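Local coordinates for protein ultraspiracle (Drosophila melanogaster, PDB 1HG4) that probably acts as a ligand-regulated transcription factor of the nuclear hormone receptor family, its ligand-binding domain holding a phospholipid and locked in an inactive conformation, at residues L92-V97 and P234-I239; A209-H214 and A227-R232. One frame throughout, in Å; residues are numbered along the deposited sequence.

After helices 11-24 and 46-68, helix 78-100 supplies residues 92-97. The chain then runs through the small two-stranded sheet and helices 145-151, 154-171 and 175-186, and on to helix 197-218, which carries residues 209-214. Interaction 2 closes a short loop of 12 residues when 227-232 packs back on 209-214. Residues 234-239 follow one residue later on the same helix 225-250, and interaction 1 closes the long loop of 136 residues. The short loop is nested in the long one. Helix 225-250 joins helix 197-218, at a contact centred about 18 Å from the centre of the chain, to helix 78-100, at one centred about 7 Å from it. The contact centres lie about 16 Å apart.

Interaction 1 of 2, residues L92-V97 and P234-I239; sequences LLIANV and PALRSI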
ATOM      1  N   LEU A  92       4.638  12.419 -20.596  1.00 23.55           N
ATOM      2  CA  LEU A  92       3.721  11.704 -21.478  1.00 23.80           C
ATOM      3  C   LEU A  92       3.871  12.229 -22.893  1.00 24.01           C
ATOM      4  O   LEU A  92       3.904  11.441 -23.841  1.00 22.57           O
ATOM      5  CB  LEU A  92       2.268  11.860 -21.002  1.00 22.95           C
ATOM      6  CG  LEU A  92       1.927  11.141 -19.678  1.00 23.71           C
ATOM      7  CD1 LEU A  92       0.506  11.507 -19.245  1.00 21.81           C
ATOM      8  CD2 LEU A  92       2.062   9.628 -19.826  1.00 18.38           C
ATOM      9  N   LEU A  93       3.979  13.553 -23.043  1.00 24.63           N
ATOM     10  CA  LEU A  93       4.143  14.139 -24.379  1.00 24.00           C
ATOM     11  C   LEU A  93       5.462  13.710 -25.013  1.00 22.82           C
ATOM     12  O   LEU A  93       5.483  13.266 -26.159  1.00 22.22           O
ATOM     13  CB  LEU A  93       4.073  15.667 -24.335  1.00 24.56           C
ATOM     14  CG  LEU A  93       2.735  16.260 -23.893  1.00 27.73           C
ATOM     15  CD1 LEU A  93       2.698  17.748 -24.200  1.00 27.74           C
ATOM     16  CD2 LEU A  93       1.613  15.571 -24.610  1.00 29.43           C
ATOM     17  N   ILE A  94       6.554  13.824 -24.262  1.00 22.95           N
ATOM     18  CA  ILE A  94       7.869  13.452 -24.771  1.00 23.56           C
ATOM     19  C   ILE A  94       7.985  11.977 -25.118  1.00 23.85           C
ATOM     20  O   ILE A  94       8.738  11.621 -26.020  1.00 25.50           O
ATOM     21  CB  ILE A  94       8.977  13.843 -23.772  1.00 24.19           C
ATOM     22  CG1 ILE A  94       9.047  15.364 -23.678  1.00 24.46           C
ATOM     23  CG2 ILE A  94      10.330  13.282 -24.220  1.00 21.45           C
ATOM     24  CD1 ILE A  94      10.065  15.860 -22.679  1.00 25.90           C
ATOM     25  N   ALA A  95       7.247  11.121 -24.414  1.00 24.36           N
ATOM     26  CA  ALA A  95       7.277   9.686 -24.702  1.00 25.41           C
ATOM     27  C   ALA A  95       6.650   9.480 -26.087  1.00 25.43           C
ATOM     28  O   ALA A  95       7.105   8.656 -26.877  1.00 23.54           O
ATOM     29  CB  ALA A  95       6.495   8.899 -23.642  1.00 24.81           C
ATOM     30  N   ASN A  96       5.596  10.236 -26.371  1.00 26.30           N
ATOM     31  CA  ASN A  96       4.948  10.153 -27.672  1.00 27.86           C
ATOM     32  C   ASN A  96       5.845  10.687 -28.793  1.00 27.38           C
ATOM     33  O   ASN A  96       5.827  10.133 -29.889  1.00 26.46           O
ATOM     34  CB  ASN A  96       3.619  10.911 -27.663  1.00 31.29           C
ATOM     35  CG  ASN A  96       2.470  10.074 -27.106  1.00 34.81           C
ATOM     36  OD1 ASN A  96       1.525  10.602 -26.509  1.00 36.01           O
ATOM     37  ND2 ASN A  96       2.537   8.766 -27.317  1.00 36.37           N
ATOM     38  N   VAL A  97       6.626  11.742 -28.542  1.00 25.78           N
ATOM     39  CA  VAL A  97       7.499  12.241 -29.601  1.00 26.17           C
ATOM     40  C   VAL A  97       8.635  11.247 -29.812  1.00 24.93           C
ATOM     41  O   VAL A  97       9.084  11.048 -30.935  1.00 26.14           O
ATOM     42  CB  VAL A  97       8.104  13.654 -29.309  1.00 26.81           C
ATOM     43  CG1 VAL A  97       7.044  14.572 -28.778  1.00 28.99           C
ATOM     44  CG2 VAL A  97       9.256  13.559 -28.349  1.00 32.00           C
ATOM     45  N   PRO A 234      13.904   6.857 -16.146  1.00 26.62           N
ATOM     46  CA  PRO A 234      14.736   7.902 -15.549  1.00 27.45           C
ATOM     47  C   PRO A 234      15.233   8.913 -16.595  1.00 26.24           C
ATOM     48  O   PRO A 234      15.308  10.115 -16.335  1.00 26.64           O
ATOM     49  CB  PRO A 234      15.873   7.112 -14.910  1.00 25.90           C
ATOM     50  CG  PRO A 234      15.202   5.861 -14.505  1.00 28.29           C
ATOM     51  CD  PRO A 234      14.380   5.530 -15.734  1.00 27.63           C
ATOM     52  N   ALA A 235      15.571   8.424 -17.775  1.00 25.81           N
ATOM     53  CA  ALA A 235      16.047   9.301 -18.830  1.00 28.42           C
ATOM     54  C   ALA A 235      14.890  10.177 -19.313  1.00 29.16           C
ATOM     55  O   ALA A 235      15.082  11.333 -19.691  1.00 29.55           O
ATOM     56  CB  ALA A 235      16.620   8.476 -19.982  1.00 27.66           C
ATOM     57  N   LEU A 236      13.681   9.626 -19.286  1.00 30.40           N
ATOM     58  CA  LEU A 236      12.512  10.379 -19.712  1.00 31.20           C
ATOM     59  C   LEU A 236      12.277  11.519 -18.724  1.00 31.19           C
ATOM     60  O   LEU A 236      12.029  12.662 -19.118  1.00 30.89           O
ATOM     61  CB  LEU A 236      11.278   9.476 -19.763  1.00 29.58           C
ATOM     62  CG  LEU A 236      10.379   9.605 -20.996  1.00 31.02           C
ATOM     63  CD1 LEU A 236       9.101   8.797 -20.767  1.00 31.61           C
ATOM     64  CD2 LEU A 236      10.047  11.064 -21.268  1.00 29.97           C
ATOM     65  N   ARG A 237      12.363  11.209 -17.435  1.00 32.02           N
ATOM     66  CA  ARG A 237      12.155  12.221 -16.400  1.00 32.13           C
ATOM     67  C   ARG A 237      13.187  13.343 -16.467  1.00 30.63           C
ATOM     68  O   ARG A 237      12.847  14.518 -16.378  1.00 29.49           O
ATOM     69  CB  ARG A 237      12.204  11.594 -15.007  1.00 35.78           C
ATOM     70  CG  ARG A 237      11.889  12.601 -13.913  1.00 40.54           C
ATOM     71  CD  ARG A 237      11.950  12.014 -12.519  1.00 46.19           C
ATOM     72  NE  ARG A 237      11.718  13.050 -11.512  1.00 52.36           N
ATOM     73  CZ  ARG A 237      11.846  12.876 -10.199  1.00 53.85           C
ATOM     74  NH1 ARG A 237      12.209  11.695  -9.713  1.00 55.78           N
ATOM     75  NH2 ARG A 237      11.616  13.887  -9.370  1.00 55.30           N
ATOM     76  N   SER A 238      14.452  12.976 -16.616  1.00 29.25           N
ATOM     77  CA  SER A 238      15.509  13.966 -16.695  1.00 29.74           C
ATOM     78  C   SER A 238      15.323  14.927 -17.871  1.00 28.22           C
ATOM     79  O   SER A 238      15.419  16.134 -17.714  1.00 28.07           O
ATOM     80  CB  SER A 238      16.862  13.275 -16.813  1.00 31.30           C
ATOM     81  OG  SER A 238      17.903  14.233 -16.742  1.00 34.40           O
ATOM     82  N   ILE A 239      15.058  14.382 -19.054  1.00 28.98           N
ATOM     83  CA  ILE A 239      14.855  15.197 -20.251  1.00 28.08           C
ATOM     84  C   ILE A 239      13.628  16.079 -20.061  1.00 28.06           C
ATOM     85  O   ILE A 239      13.624  17.261 -20.396  1.00 27.25           O
ATOM     86  CB  ILE A 239      14.651  14.301 -21.498  1.00 27.49           C
ATOM     87  CG1 ILE A 239      15.927  13.501 -21.776  1.00 26.75           C
ATOM     88  CG2 ILE A 239      14.271  15.147 -22.694  1.00 27.96           C
ATOM     89  CD1 ILE A 239      15.798  12.522 -22.908  1.00 25.82           C
TER
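Leu236 reaches across to Ile94 and Ala95, and its two methyls divide the work. CD2 lies 3.7 Å from Ile94 CG2 and 3.9 Å from Ile94 CB. CD1 meets the methyl of Ala95, with 3.9 Å between Leu236 CD1 and Ala95 CB. This is the tight part of the contact. Here the side chains of Ile94 and Leu236 pass each other in opposite directions. In Ile94, CG1 lies anti to the carbonyl carbon and beside the backbone N (chi1 -67°), which leaves CG2 anti to N; this branch meets Leu236. The looser part is at Ile239, where CG2 is 4.3 Å from Ile94 CD1. No hydrogen bond crosses the contact. The four touching residues are buried, whereas Pro234 and Arg237 lie on the solvent side of their helix. The axes of the two segments come within 10.0 Å and cross at 113°. The pairing belongs to the core of the helical nuclear receptor ligand-binding domain. Val97, one turn past Leu93, touches the bound phospholipid. Around the contact, Leu93 packs on Val56 and Met63 of helix 46-68, Leu236 on Ile185 of helix 175-186, and Ile239 on Ile160 and Leu164 of helix 154-171.

Interaction 2 of 2, residues A209-H214 and A227-R232; sequences ACLDEH and AQLLLR
Leu211 makes the apolar contact from its side, setting one methyl against each of two successive leucines. Its CD1 lies 4.2 Å from Leu229 CD1. Its CD2 lies 4.2 Å from Leu230 CD2. The CG of Leu211 is anti to the backbone N (chi1 -175°), which carries the branch out toward helix 225-250. Leu229 also starts out toward the other helix. Leu230 leaves its backbone at an angle to the contact, and CD2 closes the gap. Both distances are ordinary for methyl groups in contact. The contact is small because just three side chains take part, and the two segments bury 102 Å² between them. The backbones stay well apart, with 9.5 Å between Leu211 CA and Leu229 CA.

Within the fold, these are two consecutive helices of the all-helical nuclear receptor ligand-binding domain, joined by a short connection. The leucines of helices 197-218 and 225-250 pack near that connection. Phe226, at the start of the second helix, and Cys180 of helix 175-186 add to the packing on Leu211, and Leu171 of helix 154-171 touches Leu229.

No hydrogen bond joins the two segments. The backbone bonds run within each helix, such as Glu213 N to Ala209 O at 3.0 Å. Among the polar side chains, His214 NE2 is hydrogen-bonded to Asp174 OD2. The contact also borders the interface with the second subunit, another copy of this protein: Asp212 OD2 accepts a hydrogen bond from Leu78 N of that subunit, and Leu230 packs on its Lys195.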
ATOM      1  N   ALA A 209       2.561  -5.878 -13.744  1.00 23.03           N
ATOM      2  CA  ALA A 209       2.148  -7.235 -14.020  1.00 23.99           C
ATOM      3  C   ALA A 209       1.814  -7.391 -15.504  1.00 24.87           C
ATOM      4  O   ALA A 209       2.207  -8.383 -16.116  1.00 25.48           O
ATOM      5  CB  ALA A 209       0.940  -7.596 -13.163  1.00 24.04           C
ATOM      6  N   CYS A 210       1.099  -6.423 -16.083  1.00 25.03           N
ATOM      7  CA  CYS A 210       0.740  -6.491 -17.507  1.00 27.22           C
ATOM      8  C   CYS A 210       1.987  -6.432 -18.382  1.00 26.74           C
ATOM      9  O   CYS A 210       2.142  -7.227 -19.307  1.00 25.67           O
ATOM     10  CB  CYS A 210      -0.203  -5.349 -17.894  1.00 25.56           C
ATOM     11  SG  CYS A 210      -1.890  -5.573 -17.261  1.00 28.97           S
ATOM     12  N   LEU A 211       2.883  -5.502 -18.062  1.00 25.00           N
ATOM     13  CA  LEU A 211       4.103  -5.341 -18.829  1.00 24.99           C
ATOM     14  C   LEU A 211       4.934  -6.614 -18.807  1.00 25.94           C
ATOM     15  O   LEU A 211       5.365  -7.101 -19.858  1.00 24.77           O
ATOM     16  CB  LEU A 211       4.917  -4.159 -18.293  1.00 23.41           C
ATOM     17  CG  LEU A 211       6.173  -3.803 -19.098  1.00 25.20           C
ATOM     18  CD1 LEU A 211       5.786  -3.488 -20.541  1.00 26.75           C
ATOM     19  CD2 LEU A 211       6.885  -2.626 -18.464  1.00 21.94           C
ATOM     20  N   ASP A 212       5.138  -7.166 -17.613  1.00 27.39           N
ATOM     21  CA  ASP A 212       5.921  -8.390 -17.443  1.00 28.72           C
ATOM     22  C   ASP A 212       5.325  -9.546 -18.237  1.00 29.54           C
ATOM     23  O   ASP A 212       6.046 -10.259 -18.924  1.00 30.01           O
ATOM     24  CB  ASP A 212       6.013  -8.762 -15.953  1.00 29.78           C
ATOM     25  CG  ASP A 212       6.987  -9.899 -15.694  1.00 29.09           C
ATOM     26  OD1 ASP A 212       8.199  -9.682 -15.868  1.00 29.51           O
ATOM     27  OD2 ASP A 212       6.548 -11.011 -15.332  1.00 28.85           O
ATOM     28  N   GLU A 213       4.009  -9.725 -18.151  1.00 30.79           N
ATOM     29  CA  GLU A 213       3.337 -10.790 -18.890  1.00 31.33           C
ATOM     30  C   GLU A 213       3.590 -10.644 -20.385  1.00 31.71           C
ATOM     31  O   GLU A 213       3.896 -11.619 -21.071  1.00 32.95           O
ATOM     32  CB  GLU A 213       1.839 -10.754 -18.619  1.00 32.18           C
ATOM     33  CG  GLU A 213       1.054 -11.825 -19.353  1.00 35.87           C
ATOM     34  CD  GLU A 213      -0.442 -11.755 -19.074  1.00 37.30           C
ATOM     35  OE1 GLU A 213      -1.035 -10.667 -19.239  1.00 37.27           O
ATOM     36  OE2 GLU A 213      -1.029 -12.789 -18.695  1.00 38.21           O
ATOM     37  N   HIS A 214       3.461  -9.422 -20.882  1.00 30.27           N
ATOM     38  CA  HIS A 214       3.698  -9.164 -22.288  1.00 29.36           C
ATOM     39  C   HIS A 214       5.141  -9.571 -22.613  1.00 28.50           C
ATOM     40  O   HIS A 214       5.410 -10.162 -23.649  1.00 28.14           O
ATOM     41  CB  HIS A 214       3.493  -7.679 -22.592  1.00 29.72           C
ATOM     42  CG  HIS A 214       3.687  -7.339 -24.032  1.00 29.52           C
ATOM     43  ND1 HIS A 214       2.750  -7.638 -24.998  1.00 29.17           N
ATOM     44  CD2 HIS A 214       4.736  -6.781 -24.680  1.00 29.35           C
ATOM     45  CE1 HIS A 214       3.216  -7.279 -26.181  1.00 29.91           C
ATOM     46  NE2 HIS A 214       4.419  -6.758 -26.016  1.00 28.99           N
ATOM     47  N   ALA A 227      13.315  -5.190 -17.019  1.00 27.38           N
ATOM     48  CA  ALA A 227      14.128  -4.222 -16.305  1.00 27.43           C
ATOM     49  C   ALA A 227      14.705  -3.185 -17.250  1.00 28.28           C
ATOM     50  O   ALA A 227      14.741  -2.005 -16.928  1.00 27.94           O
ATOM     51  CB  ALA A 227      15.264  -4.927 -15.547  1.00 26.63           C
ATOM     52  N   GLN A 228      15.175  -3.631 -18.411  1.00 30.00           N
ATOM     53  CA  GLN A 228      15.732  -2.712 -19.391  1.00 31.73           C
ATOM     54  C   GLN A 228      14.705  -1.683 -19.847  1.00 31.66           C
ATOM     55  O   GLN A 228      15.025  -0.500 -19.982  1.00 31.97           O
ATOM     56  CB  GLN A 228      16.251  -3.469 -20.611  1.00 33.43           C
ATOM     57  N   LEU A 229      13.473  -2.122 -20.086  1.00 30.66           N
ATOM     58  CA  LEU A 229      12.437  -1.203 -20.539  1.00 31.59           C
ATOM     59  C   LEU A 229      12.215  -0.117 -19.497  1.00 32.21           C
ATOM     60  O   LEU A 229      12.009   1.052 -19.834  1.00 33.68           O
ATOM     61  CB  LEU A 229      11.117  -1.936 -20.794  1.00 30.46           C
ATOM     62  CG  LEU A 229      11.083  -2.916 -21.963  1.00 30.36           C
ATOM     63  CD1 LEU A 229       9.708  -3.537 -22.093  1.00 30.44           C
ATOM     64  CD2 LEU A 229      11.437  -2.180 -23.227  1.00 31.01           C
ATOM     65  N   LEU A 230      12.270  -0.501 -18.229  1.00 31.05           N
ATOM     66  CA  LEU A 230      12.048   0.452 -17.155  1.00 30.57           C
ATOM     67  C   LEU A 230      13.163   1.468 -17.035  1.00 31.25           C
ATOM     68  O   LEU A 230      12.936   2.580 -16.554  1.00 31.44           O
ATOM     69  CB  LEU A 230      11.847  -0.286 -15.830  1.00 29.92           C
ATOM     70  CG  LEU A 230      10.565  -1.126 -15.793  1.00 30.02           C
ATOM     71  CD1 LEU A 230      10.444  -1.824 -14.453  1.00 30.16           C
ATOM     72  CD2 LEU A 230       9.353  -0.239 -16.037  1.00 27.92           C
ATOM     73  N   LEU A 231      14.362   1.099 -17.478  1.00 31.05           N
ATOM     74  CA  LEU A 231      15.505   2.012 -17.433  1.00 31.86           C
ATOM     75  C   LEU A 231      15.277   3.291 -18.253  1.00 32.40           C
ATOM     76  O   LEU A 231      15.912   4.314 -18.005  1.00 34.02           O
ATOM     77  CB  LEU A 231      16.771   1.323 -17.945  1.00 32.02           C
ATOM     78  CG  LEU A 231      17.477   0.340 -17.015  1.00 34.07           C
ATOM     79  CD1 LEU A 231      18.728  -0.188 -17.715  1.00 33.41           C
ATOM     80  CD2 LEU A 231      17.847   1.033 -15.706  1.00 32.32           C
ATOM     81  N   ARG A 232      14.387   3.238 -19.239  1.00 30.80           N
ATOM     82  CA  ARG A 232      14.120   4.415 -20.045  1.00 30.53           C
ATOM     83  C   ARG A 232      13.387   5.502 -19.246  1.00 30.95           C
ATOM     84  O   ARG A 232      13.474   6.684 -19.584  1.00 30.23           O
ATOM     85  CB  ARG A 232      13.292   4.038 -21.274  1.00 31.40           C
ATOM     86  CG  ARG A 232      13.996   3.109 -22.259  1.00 33.02           C
ATOM     87  CD  ARG A 232      15.291   3.730 -22.780  1.00 34.30           C
ATOM     88  NE  ARG A 232      16.448   3.410 -21.942  1.00 35.04           N
ATOM     89  CZ  ARG A 232      17.372   4.291 -21.564  1.00 33.94           C
ATOM     90  NH1 ARG A 232      17.283   5.557 -21.942  1.00 29.96           N
ATOM     91  NH2 ARG A 232      18.388   3.903 -20.798  1.00 34.55           N
TER